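Local atomic coordinates of putative N-acetylneuraminate lyase ([Ruminococcus] gnavus ATCC 29149, PDB entry 6RB7), a protein that belongs to the dihydrodipicolinate synthetase family of parallel beta/alpha-barrel enzymes and is assembled here from four copies of the chain. Residues M32-I42 against G215-G223; P163-Q174 against N193-M202. All coordinates share one frame; numbering follows the deposited sequence. Where two conformers were deposited one is given.

Interaction 1 of 2, residues M32-I42 against G215-G223; sequences MRNLEKYKGVI and GAEYIIFNG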
loop_
_atom_site.group_PDB
_atom_site.type_symbol
_atom_site.label_atom_id
_atom_site.label_comp_id
_atom_site.label_asym_id
_atom_site.label_seq_id
_atom_site.Cartn_x
_atom_site.Cartn_y
_atom_site.Cartn_z
ATOM N N MET A 32 13.082 -9.478 38.095
ATOM C CA MET A 32 12.763 -9.331 36.647
ATOM C C MET A 32 13.116 -10.634 35.922
ATOM O O MET A 32 14.168 -11.236 36.199
ATOM C CB MET A 32 13.516 -8.187 35.962
ATOM C CG MET A 32 13.244 -6.819 36.531
ATOM S SD MET A 32 11.598 -6.185 36.207
ATOM C CE MET A 32 11.092 -5.752 37.879
ATOM N N ARG A 33 12.256 -11.045 34.996
ATOM C CA ARG A 33 12.467 -12.228 34.141
ATOM C C ARG A 33 13.834 -12.105 33.479
ATOM O O ARG A 33 14.136 -11.035 32.932
ATOM C CB ARG A 33 11.348 -12.287 33.099
ATOM C CG ARG A 33 11.567 -13.408 32.091
ATOM C CD ARG A 33 10.295 -13.844 31.438
ATOM N NE ARG A 33 9.640 -12.770 30.707
ATOM C CZ ARG A 33 8.444 -12.905 30.131
ATOM N NH1 ARG A 33 7.801 -14.072 30.225
ATOM N NH2 ARG A 33 7.909 -11.865 29.516
ATOM N N ASN A 34 14.617 -13.177 33.504
ATOM C CA ASN A 34 16.002 -13.204 32.950
ATOM C C ASN A 34 15.951 -13.639 31.477
ATOM O O ASN A 34 15.602 -14.805 31.194
ATOM C CB ASN A 34 16.870 -14.141 33.780
ATOM C CG ASN A 34 18.314 -14.152 33.346
ATOM O OD1 ASN A 34 18.620 -14.015 32.172
ATOM N ND2 ASN A 34 19.226 -14.318 34.282
ATOM N N LEU A 35 16.270 -12.715 30.564
ATOM C CA LEU A 35 16.251 -13.042 29.105
ATOM C C LEU A 35 17.658 -12.969 28.532
ATOM O O LEU A 35 17.819 -12.812 27.328
ATOM C CB LEU A 35 15.297 -12.060 28.416
ATOM C CG LEU A 35 13.847 -12.173 28.869
ATOM C CD1 LEU A 35 13.005 -11.094 28.230
ATOM C CD2 LEU A 35 13.275 -13.526 28.571
ATOM N N GLU A 36 18.695 -13.107 29.377
ATOM C CA GLU A 36 20.086 -12.951 28.902
ATOM C C GLU A 36 20.387 -13.945 27.785
ATOM O O GLU A 36 21.194 -13.622 26.910
ATOM C CB GLU A 36 21.062 -13.135 30.071
ATOM C CG GLU A 36 20.951 -12.039 31.115
ATOM C CD GLU A 36 21.121 -10.633 30.565
ATOM O OE1 GLU A 36 22.158 -10.361 29.913
ATOM O OE2 GLU A 36 20.190 -9.815 30.748
ATOM N N LYS A 37 19.820 -15.142 27.830
ATOM C CA LYS A 37 20.164 -16.193 26.841
ATOM C C LYS A 37 19.689 -15.794 25.447
ATOM O O LYS A 37 20.072 -16.451 24.462
ATOM C CB LYS A 37 19.608 -17.537 27.263
ATOM C CG LYS A 37 18.098 -17.684 27.241
ATOM C CD LYS A 37 17.767 -19.116 27.650
ATOM C CE LYS A 37 16.328 -19.324 27.930
ATOM N NZ LYS A 37 16.158 -20.708 28.432
ATOM N N TYR A 38 18.829 -14.776 25.333
ATOM C CA TYR A 38 18.307 -14.341 24.018
ATOM C C TYR A 38 19.062 -13.119 23.497
ATOM O O TYR A 38 18.748 -12.701 22.356
ATOM C CB TYR A 38 16.814 -14.033 24.127
ATOM C CG TYR A 38 16.013 -15.234 24.534
ATOM C CD1 TYR A 38 15.816 -16.270 23.629
ATOM C CD2 TYR A 38 15.448 -15.350 25.797
ATOM C CE1 TYR A 38 15.050 -17.371 23.962
ATOM C CE2 TYR A 38 14.700 -16.460 26.134
ATOM C CZ TYR A 38 14.498 -17.480 25.214
ATOM O OH TYR A 38 13.763 -18.580 25.536
ATOM N N LYS A 39 19.954 -12.543 24.291
ATOM C CA LYS A 39 20.595 -11.265 23.938
ATOM C C LYS A 39 21.880 -11.581 23.196
ATOM O O LYS A 39 22.914 -11.856 23.835
ATOM C CB LYS A 39 20.913 -10.459 25.194
ATOM C CG LYS A 39 19.683 -10.018 25.934
ATOM C CD LYS A 39 19.976 -9.165 27.117
ATOM C CE LYS A 39 18.742 -8.828 27.917
ATOM N NZ LYS A 39 19.135 -7.899 29.003
ATOM N N GLY A 40 21.881 -11.224 21.954
ATOM C CA GLY A 40 23.068 -11.412 21.106
ATOM C C GLY A 40 22.618 -11.756 19.713
ATOM O O GLY A 40 21.493 -11.390 19.313
ATOM N N VAL A 41 23.503 -12.408 18.999
ATOM C CA VAL A 41 23.329 -12.684 17.555
ATOM C C VAL A 41 22.781 -14.110 17.421
ATOM O O VAL A 41 23.423 -15.074 17.838
ATOM C CB VAL A 41 24.675 -12.528 16.856
ATOM C CG1 VAL A 41 24.639 -13.055 15.433
ATOM C CG2 VAL A 41 25.161 -11.078 16.933
ATOM N N ILE A 42 21.565 -14.216 16.884
ATOM C CA ILE A 42 20.851 -15.499 16.672
ATOM C C ILE A 42 20.553 -15.627 15.185
ATOM O O ILE A 42 19.524 -15.154 14.668
ATOM C CB ILE A 42 19.598 -15.600 17.554
ATOM C CG1 ILE A 42 19.972 -15.531 19.037
ATOM C CG2 ILE A 42 18.805 -16.862 17.216
ATOM C CD1 ILE A 42 18.794 -15.619 19.985
ATOM N N GLY A 215 8.426 -3.075 28.433
ATOM C CA GLY A 215 9.397 -2.890 29.523
ATOM C C GLY A 215 10.428 -3.999 29.617
ATOM O O GLY A 215 10.729 -4.689 28.647
ATOM N N ALA A 216 11.107 -4.079 30.759
ATOM C CA ALA A 216 12.358 -4.835 30.892
ATOM C C ALA A 216 12.171 -6.363 30.874
ATOM O O ALA A 216 13.163 -7.040 30.673
ATOM C CB ALA A 216 13.051 -4.431 32.178
ATOM N N GLU A 217 10.973 -6.863 31.130
ATOM C CA GLU A 217 10.729 -8.326 31.179
ATOM C C GLU A 217 10.432 -8.876 29.794
ATOM O O GLU A 217 10.141 -10.076 29.723
ATOM C CB GLU A 217 9.583 -8.658 32.111
ATOM C CG GLU A 217 9.963 -8.332 33.536
ATOM C CD GLU A 217 9.100 -9.084 34.511
ATOM O OE1 GLU A 217 7.887 -8.806 34.533
ATOM O OE2 GLU A 217 9.624 -9.946 35.193
ATOM N N TYR A 218 10.634 -8.097 28.726
ATOM C CA TYR A 218 10.416 -8.558 27.351
ATOM C C TYR A 218 11.617 -8.175 26.527
ATOM O O TYR A 218 12.375 -7.266 26.901
ATOM C CB TYR A 218 9.131 -7.936 26.775
ATOM C CG TYR A 218 7.890 -8.369 27.485
ATOM C CD1 TYR A 218 7.503 -7.778 28.682
ATOM C CD2 TYR A 218 7.089 -9.360 26.959
ATOM C CE1 TYR A 218 6.361 -8.182 29.336
ATOM C CE2 TYR A 218 5.927 -9.763 27.597
ATOM C CZ TYR A 218 5.565 -9.175 28.790
ATOM O OH TYR A 218 4.445 -9.587 29.452
ATOM N N ILE A 219 11.843 -8.940 25.474
ATOM C CA ILE A 219 12.943 -8.691 24.525
ATOM C C ILE A 219 12.361 -8.481 23.136
ATOM O O ILE A 219 11.444 -9.204 22.702
ATOM C CB ILE A 219 13.999 -9.813 24.533
ATOM C CG1 ILE A 219 15.161 -9.456 23.626
ATOM C CG2 ILE A 219 13.405 -11.166 24.171
ATOM C CD1 ILE A 219 16.377 -10.320 23.836
ATOM N N ILE A 220 12.898 -7.470 22.457
ATOM C CA ILE A 220 12.620 -7.256 21.026
ATOM C C ILE A 220 13.862 -7.671 20.238
ATOM O O ILE A 220 14.990 -7.281 20.618
ATOM C CB ILE A 220 12.211 -5.810 20.697
ATOM C CG1 ILE A 220 11.205 -5.259 21.711
ATOM C CG2 ILE A 220 11.718 -5.763 19.268
ATOM C CD1 ILE A 220 9.925 -6.067 21.852
ATOM N N PHE A 221 13.667 -8.494 19.236
ATOM C CA PHE A 221 14.755 -8.902 18.340
ATOM C C PHE A 221 14.716 -8.073 17.059
ATOM O O PHE A 221 13.640 -7.920 16.451
ATOM C CB PHE A 221 14.696 -10.357 17.936
ATOM C CG PHE A 221 14.619 -11.365 19.057
ATOM C CD1 PHE A 221 13.415 -11.645 19.669
ATOM C CD2 PHE A 221 15.771 -11.995 19.526
ATOM C CE1 PHE A 221 13.335 -12.616 20.651
ATOM C CE2 PHE A 221 15.692 -12.913 20.550
ATOM C CZ PHE A 221 14.484 -13.213 21.110
ATOM N N ASN A 222 15.843 -7.505 16.665
ATOM C CA ASN A 222 15.908 -6.792 15.373
ATOM C C ASN A 222 15.869 -7.823 14.233
ATOM O O ASN A 222 16.781 -8.693 14.156
ATOM C CB ASN A 222 17.186 -5.982 15.274
ATOM C CG ASN A 222 17.233 -5.193 13.980
ATOM O OD1 ASN A 222 16.707 -4.105 13.951
ATOM N ND2 ASN A 222 17.822 -5.765 12.917
ATOM N N GLY A 223 14.920 -7.690 13.334
ATOM C CA GLY A 223 14.747 -8.547 12.152
ATOM C C GLY A 223 15.423 -8.040 10.892
ATOM O O GLY A 223 15.929 -8.858 10.132
HETATM O O HOH W 1 14.207 -8.394 32.610
#
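Arg33 brings NH2 over one face of the Tyr218 ring, displaced toward the rim, with its guanidinium plane standing at 90° to the ring. Arg33 CZ sits 4.9 Å from the ring centroid, close to the ring normal, so the pair qualifies as a cation-pi contact made end-on, not as a flat stack. The same guanidinium edge holds Glu217 O: NE is 2.9 Å from it and lies in the carbonyl plane, whereas NH2, also 2.9 Å from Glu217 O, approaches from above that plane. A bend at chi3 (60°) in an otherwise extended chain turns this edge toward the carbonyl. The Tyr38 and Phe221 side chains cross obliquely, the contact being carried by Tyr38 CB, 3.9 Å from Phe221 CZ.

Away from the rings, Glu217 OE2 accepts from Arg33 N (2.9 Å, 158° at the hydrogen) with its anti lone pair. Crossing that side chain at about a right angle, Met32 SD touches Glu217 CG at 3.8 Å. A water donates to both Arg33 O and Ala216 O. Deeper in, Leu35 CD1 packs 3.4 Å from Glu217 O, and Ile219 CD1 meets Tyr38 CB at 3.7 Å. Tyr38 also touches Thr108 and Ile110 of strand 108-112, placing the segment at the N-terminal ends of the barrel strands, just before strand 41-43.

Arg33 and Glu217 have opposite charges, yet their charged atoms do not meet. The guanidinium is spent on Glu217 O and the Tyr218 ring, and on Pro192 O and Val194 O, while the carboxylate takes a backbone N-H; carbonyl dipoles and the ring face probably help stabilise the positive charge, with the nearby carboxylate contributing at longer range.

Interaction 2 of 2, residues P163-Q174 against N193-M202; sequences PNTDFVIYNIPQ and NVIGVANSSM. Unlike the reference sequence in segment 193-202: Ala198 (reference Lys).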
loop_
_atom_site.group_PDB
_atom_site.type_symbol
_atom_site.label_atom_id
_atom_site.label_comp_id
_atom_site.label_asym_id
_atom_site.label_seq_id
_atom_site.Cartn_x
_atom_site.Cartn_y
_atom_site.Cartn_z
ATOM N N PRO A 163 3.128 -25.463 26.748
ATOM C CA PRO A 163 2.742 -24.562 27.822
ATOM C C PRO A 163 3.854 -24.203 28.802
ATOM O O PRO A 163 3.618 -23.325 29.651
ATOM C CB PRO A 163 1.613 -25.340 28.507
ATOM C CG PRO A 163 1.977 -26.767 28.275
ATOM C CD PRO A 163 2.505 -26.802 26.856
ATOM N N ASN A 164 4.996 -24.873 28.712
ATOM C CA ASN A 164 6.156 -24.619 29.598
ATOM C C ASN A 164 7.251 -23.900 28.825
ATOM O O ASN A 164 8.378 -23.848 29.335
ATOM C CB ASN A 164 6.681 -25.955 30.142
ATOM C CG ASN A 164 5.586 -26.665 30.899
ATOM O OD1 ASN A 164 5.123 -26.130 31.910
ATOM N ND2 ASN A 164 5.122 -27.800 30.386
ATOM N N THR A 165 6.954 -23.382 27.626
ATOM C CA THR A 165 7.989 -22.876 26.702
ATOM C C THR A 165 7.793 -21.378 26.446
ATOM O O THR A 165 6.686 -20.962 26.125
ATOM C CB THR A 165 8.039 -23.691 25.413
ATOM O OG1 THR A 165 8.281 -25.069 25.726
ATOM C CG2 THR A 165 9.168 -23.265 24.515
ATOM N N ASP A 166 8.885 -20.624 26.509
ATOM C CA ASP A 166 8.906 -19.203 26.094
ATOM C C ASP A 166 8.353 -19.055 24.663
ATOM O O ASP A 166 8.589 -19.920 23.809
ATOM C CB ASP A 166 10.305 -18.629 26.141
ATOM C CG ASP A 166 10.916 -18.490 27.528
ATOM O OD1 ASP A 166 10.175 -18.561 28.537
ATOM O OD2 ASP A 166 12.120 -18.286 27.589
ATOM N N PHE A 167 7.656 -17.951 24.409
ATOM C CA PHE A 167 6.958 -17.730 23.120
ATOM C C PHE A 167 7.379 -16.364 22.570
ATOM O O PHE A 167 7.241 -15.318 23.247
ATOM C CB PHE A 167 5.453 -17.784 23.289
ATOM C CG PHE A 167 4.671 -17.765 22.005
ATOM C CD1 PHE A 167 4.408 -16.579 21.340
ATOM C CD2 PHE A 167 4.157 -18.940 21.488
ATOM C CE1 PHE A 167 3.662 -16.583 20.165
ATOM C CE2 PHE A 167 3.431 -18.942 20.303
ATOM C CZ PHE A 167 3.177 -17.763 19.655
ATOM N N VAL A 168 7.809 -16.363 21.320
ATOM C CA VAL A 168 8.194 -15.140 20.544
ATOM C C VAL A 168 7.213 -14.908 19.408
ATOM O O VAL A 168 7.052 -15.779 18.534
ATOM C CB VAL A 168 9.619 -15.249 20.000
ATOM C CG1 VAL A 168 10.008 -14.016 19.217
ATOM C CG2 VAL A 168 10.633 -15.496 21.125
ATOM N N ILE A 169 6.608 -13.714 19.363
ATOM C CA ILE A 169 5.777 -13.307 18.210
ATOM C C ILE A 169 6.711 -12.820 17.114
ATOM O O ILE A 169 7.588 -11.996 17.426
ATOM C CB ILE A 169 4.845 -12.170 18.646
ATOM C CG1 ILE A 169 3.899 -12.630 19.747
ATOM C CG2 ILE A 169 4.132 -11.571 17.441
ATOM C CD1 ILE A 169 3.304 -11.456 20.509
ATOM N N TYR A 170 6.511 -13.254 15.880
ATOM C CA TYR A 170 7.313 -12.770 14.737
ATOM C C TYR A 170 6.454 -11.795 13.944
ATOM O O TYR A 170 5.484 -12.219 13.276
ATOM C CB TYR A 170 7.869 -13.927 13.926
ATOM C CG TYR A 170 9.026 -13.534 13.044
ATOM C CD1 TYR A 170 8.839 -12.717 11.964
ATOM C CD2 TYR A 170 10.324 -13.958 13.321
ATOM C CE1 TYR A 170 9.890 -12.374 11.129
ATOM C CE2 TYR A 170 11.394 -13.553 12.535
ATOM C CZ TYR A 170 11.182 -12.729 11.458
ATOM O OH TYR A 170 12.211 -12.334 10.633
ATOM N N ASN A 171 6.817 -10.499 13.987
ATOM C CA ASN A 171 6.067 -9.435 13.282
ATOM C C ASN A 171 6.691 -9.209 11.915
ATOM O O ASN A 171 7.842 -8.800 11.844
ATOM C CB ASN A 171 6.033 -8.161 14.116
ATOM C CG ASN A 171 5.168 -7.084 13.518
ATOM O OD1 ASN A 171 4.062 -7.383 13.072
ATOM N ND2 ASN A 171 5.667 -5.845 13.476
ATOM N N ILE A 172 5.957 -9.504 10.855
ATOM C CA ILE A 172 6.465 -9.352 9.459
ATOM C C ILE A 172 5.301 -8.939 8.563
ATOM O O ILE A 172 4.841 -9.696 7.712
ATOM C CB ILE A 172 7.224 -10.618 9.034
ATOM C CG1 ILE A 172 7.843 -10.430 7.644
ATOM C CG2 ILE A 172 6.374 -11.872 9.164
ATOM C CD1 ILE A 172 9.152 -11.155 7.470
ATOM N N PRO A 173 4.758 -7.725 8.768
ATOM C CA PRO A 173 3.521 -7.323 8.105
ATOM C C PRO A 173 3.654 -7.310 6.587
ATOM O O PRO A 173 2.634 -7.573 5.899
ATOM C CB PRO A 173 3.175 -5.949 8.659
ATOM C CG PRO A 173 4.463 -5.462 9.287
ATOM C CD PRO A 173 5.234 -6.698 9.706
ATOM N N GLN A 174 4.838 -7.008 6.079
ATOM C CA GLN A 174 5.099 -6.909 4.617
ATOM C C GLN A 174 4.810 -8.230 3.920
ATOM O O GLN A 174 4.471 -8.212 2.723
ATOM C CB GLN A 174 6.579 -6.671 4.313
ATOM C CG GLN A 174 7.245 -5.497 4.964
ATOM C CD GLN A 174 7.951 -5.923 6.226
ATOM O OE1 GLN A 174 7.292 -6.327 7.167
ATOM N NE2 GLN A 174 9.277 -5.823 6.242
ATOM N N ASN A 193 3.830 -16.724 29.009
ATOM C CA ASN A 193 4.906 -17.371 28.227
ATOM C C ASN A 193 5.460 -16.426 27.162
ATOM O O ASN A 193 6.567 -16.662 26.697
ATOM C CB ASN A 193 4.458 -18.667 27.564
ATOM C CG ASN A 193 4.216 -19.744 28.607
ATOM O OD1 ASN A 193 4.216 -19.461 29.803
ATOM N ND2 ASN A 193 3.927 -20.944 28.171
ATOM N N VAL A 194 4.715 -15.406 26.769
ATOM C CA VAL A 194 5.214 -14.442 25.732
ATOM C C VAL A 194 6.401 -13.688 26.332
ATOM O O VAL A 194 6.242 -13.017 27.348
ATOM C CB VAL A 194 4.110 -13.508 25.240
ATOM C CG1 VAL A 194 4.669 -12.444 24.318
ATOM C CG2 VAL A 194 3.025 -14.319 24.495
ATOM N N ILE A 195 7.554 -13.757 25.653
ATOM C CA ILE A 195 8.793 -13.088 26.091
ATOM C C ILE A 195 9.101 -11.902 25.202
ATOM O O ILE A 195 9.996 -11.140 25.570
ATOM C CB ILE A 195 10.000 -14.051 26.154
ATOM C CG1 ILE A 195 10.361 -14.656 24.795
ATOM C CG2 ILE A 195 9.783 -15.110 27.214
ATOM C CD1 ILE A 195 11.761 -15.214 24.743
ATOM N N GLY A 196 8.379 -11.722 24.090
ATOM C CA GLY A 196 8.678 -10.577 23.227
ATOM C C GLY A 196 8.446 -10.856 21.771
ATOM O O GLY A 196 7.581 -11.656 21.437
ATOM N N VAL A 197 9.110 -10.069 20.945
ATOM C CA VAL A 197 8.736 -9.865 19.524
ATOM C C VAL A 197 10.016 -9.891 18.695
ATOM O O VAL A 197 10.933 -9.129 19.012
ATOM C CB VAL A 197 8.017 -8.534 19.272
ATOM C CG1 VAL A 197 7.612 -8.395 17.826
ATOM C CG2 VAL A 197 6.836 -8.362 20.201
ATOM N N ALA A 198 10.055 -10.704 17.664
ATOM C CA ALA A 198 11.044 -10.579 16.592
ATOM C C ALA A 198 10.459 -9.654 15.543
ATOM O O ALA A 198 9.429 -10.017 14.928
ATOM C CB ALA A 198 11.424 -11.922 16.055
ATOM N N ASN A 199 11.005 -8.455 15.432
ATOM C CA ASN A 199 10.364 -7.404 14.609
ATOM C C ASN A 199 11.063 -7.282 13.266
ATOM O O ASN A 199 12.205 -6.762 13.220
ATOM C CB ASN A 199 10.367 -6.054 15.294
ATOM C CG ASN A 199 9.449 -5.139 14.518
ATOM O OD1 ASN A 199 8.261 -5.436 14.445
ATOM N ND2 ASN A 199 9.987 -4.137 13.836
ATOM N N SER A 200 10.330 -7.595 12.193
ATOM C CA SER A 200 10.870 -7.498 10.812
ATOM C C SER A 200 10.143 -6.423 9.995
ATOM O O SER A 200 10.506 -6.262 8.832
ATOM C CB SER A 200 10.877 -8.813 10.095
ATOM O OG SER A 200 11.996 -9.578 10.583
ATOM N N SER A 201 9.253 -5.642 10.599
ATOM C CA SER A 201 8.737 -4.434 9.946
ATOM C C SER A 201 9.912 -3.471 9.781
ATOM O O SER A 201 10.898 -3.566 10.524
ATOM C CB SER A 201 7.615 -3.817 10.732
ATOM O OG SER A 201 8.092 -3.154 11.886
ATOM N N MET A 202 9.817 -2.564 8.823
ATOM C CA MET A 202 10.956 -1.657 8.559
ATOM C C MET A 202 11.111 -0.515 9.555
ATOM O O MET A 202 12.244 -0.100 9.801
ATOM C CB MET A 202 10.919 -1.148 7.124
ATOM C CG MET A 202 11.064 -2.249 6.094
ATOM S SD MET A 202 12.474 -3.316 6.302
ATOM C CE MET A 202 13.799 -2.142 6.014
HETATM O O HOH W 2 4.308 -21.312 24.881
#
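Strands 166-171 and 194-199 run parallel, their axes approaching to 4.5 Å with 26° between directions. Bonds from Phe167 N to Asn193 O and from Ile195 N to Phe167 O start the pairing. Phe167 then lies beside Val194 but Ile169 beside Val197: Ile195 and Gly196 together stand opposite Val168 alone, a beta bulge. Beyond it the register is regular, with Ala198 N 2.8 Å from Ile169 O and Ser200 N 2.8 Å from Asn171 O.

These are adjacent strands of the family's eight-stranded parallel beta/alpha barrel. Phe167 and Ile169 face the helix layer, where helix 148-160 covers them, while Val168, Tyr170 and Ala198 point to the barrel interior. Ala198, a lysine in the reference sequence, places CB 3.6 Å from Tyr170 CD2, and Ala198 O lies over one face of that ring. At the ring's far end Tyr170 OH is hydrogen-bonded to Ser200 OG.

On the helix side, Asn171 and Asn199 lie side by side, pointing the same way with amide planes 28° apart. Asn171 ND2 donates to Asn199 OD1 at 2.8 Å, almost straight (175°). Asn199 ND2 in turn donates to Ser201 OG, which also bonds Asp206, so the second amide is fixed from both ends.

Near the start of the strands, Ile195 CG2 rests 3.6 Å from Asp166 CG, in the carboxylate whose OD2 is hydrogen-bonded to Tyr38 OH. Asn193 ND2 reaches back 2.8 Å to Pro163 O, standing well above the carbonyl plane. Past the strands, a bend at chi2 carries Gln174 NE2 to within 2.9 Å of Ser200 O; Gln174 OE1 is buried with no polar partner.

Interaction 2 is the deeper contact: two whole neighbouring strands joined mainly by backbone bonds, with most of their residues buried. Interaction 1 is only partly buried. There the chain's N-terminal arm lies across the start of strand 219-222, without strand pairing, and its polar bonds are made by one arginine, a carboxylate and a water, giving way inward to apolar packing. Both share one sheet, since strand 219-222 is the next neighbour of 194-199, and Phe221 N lies 2.8 Å from Val197 O. They also meet where Tyr38 OH is 2.6 Å from Asp166 OD2, a probable hydrogen bond. In sequence, interaction 2 falls within the loop closed by interaction 1.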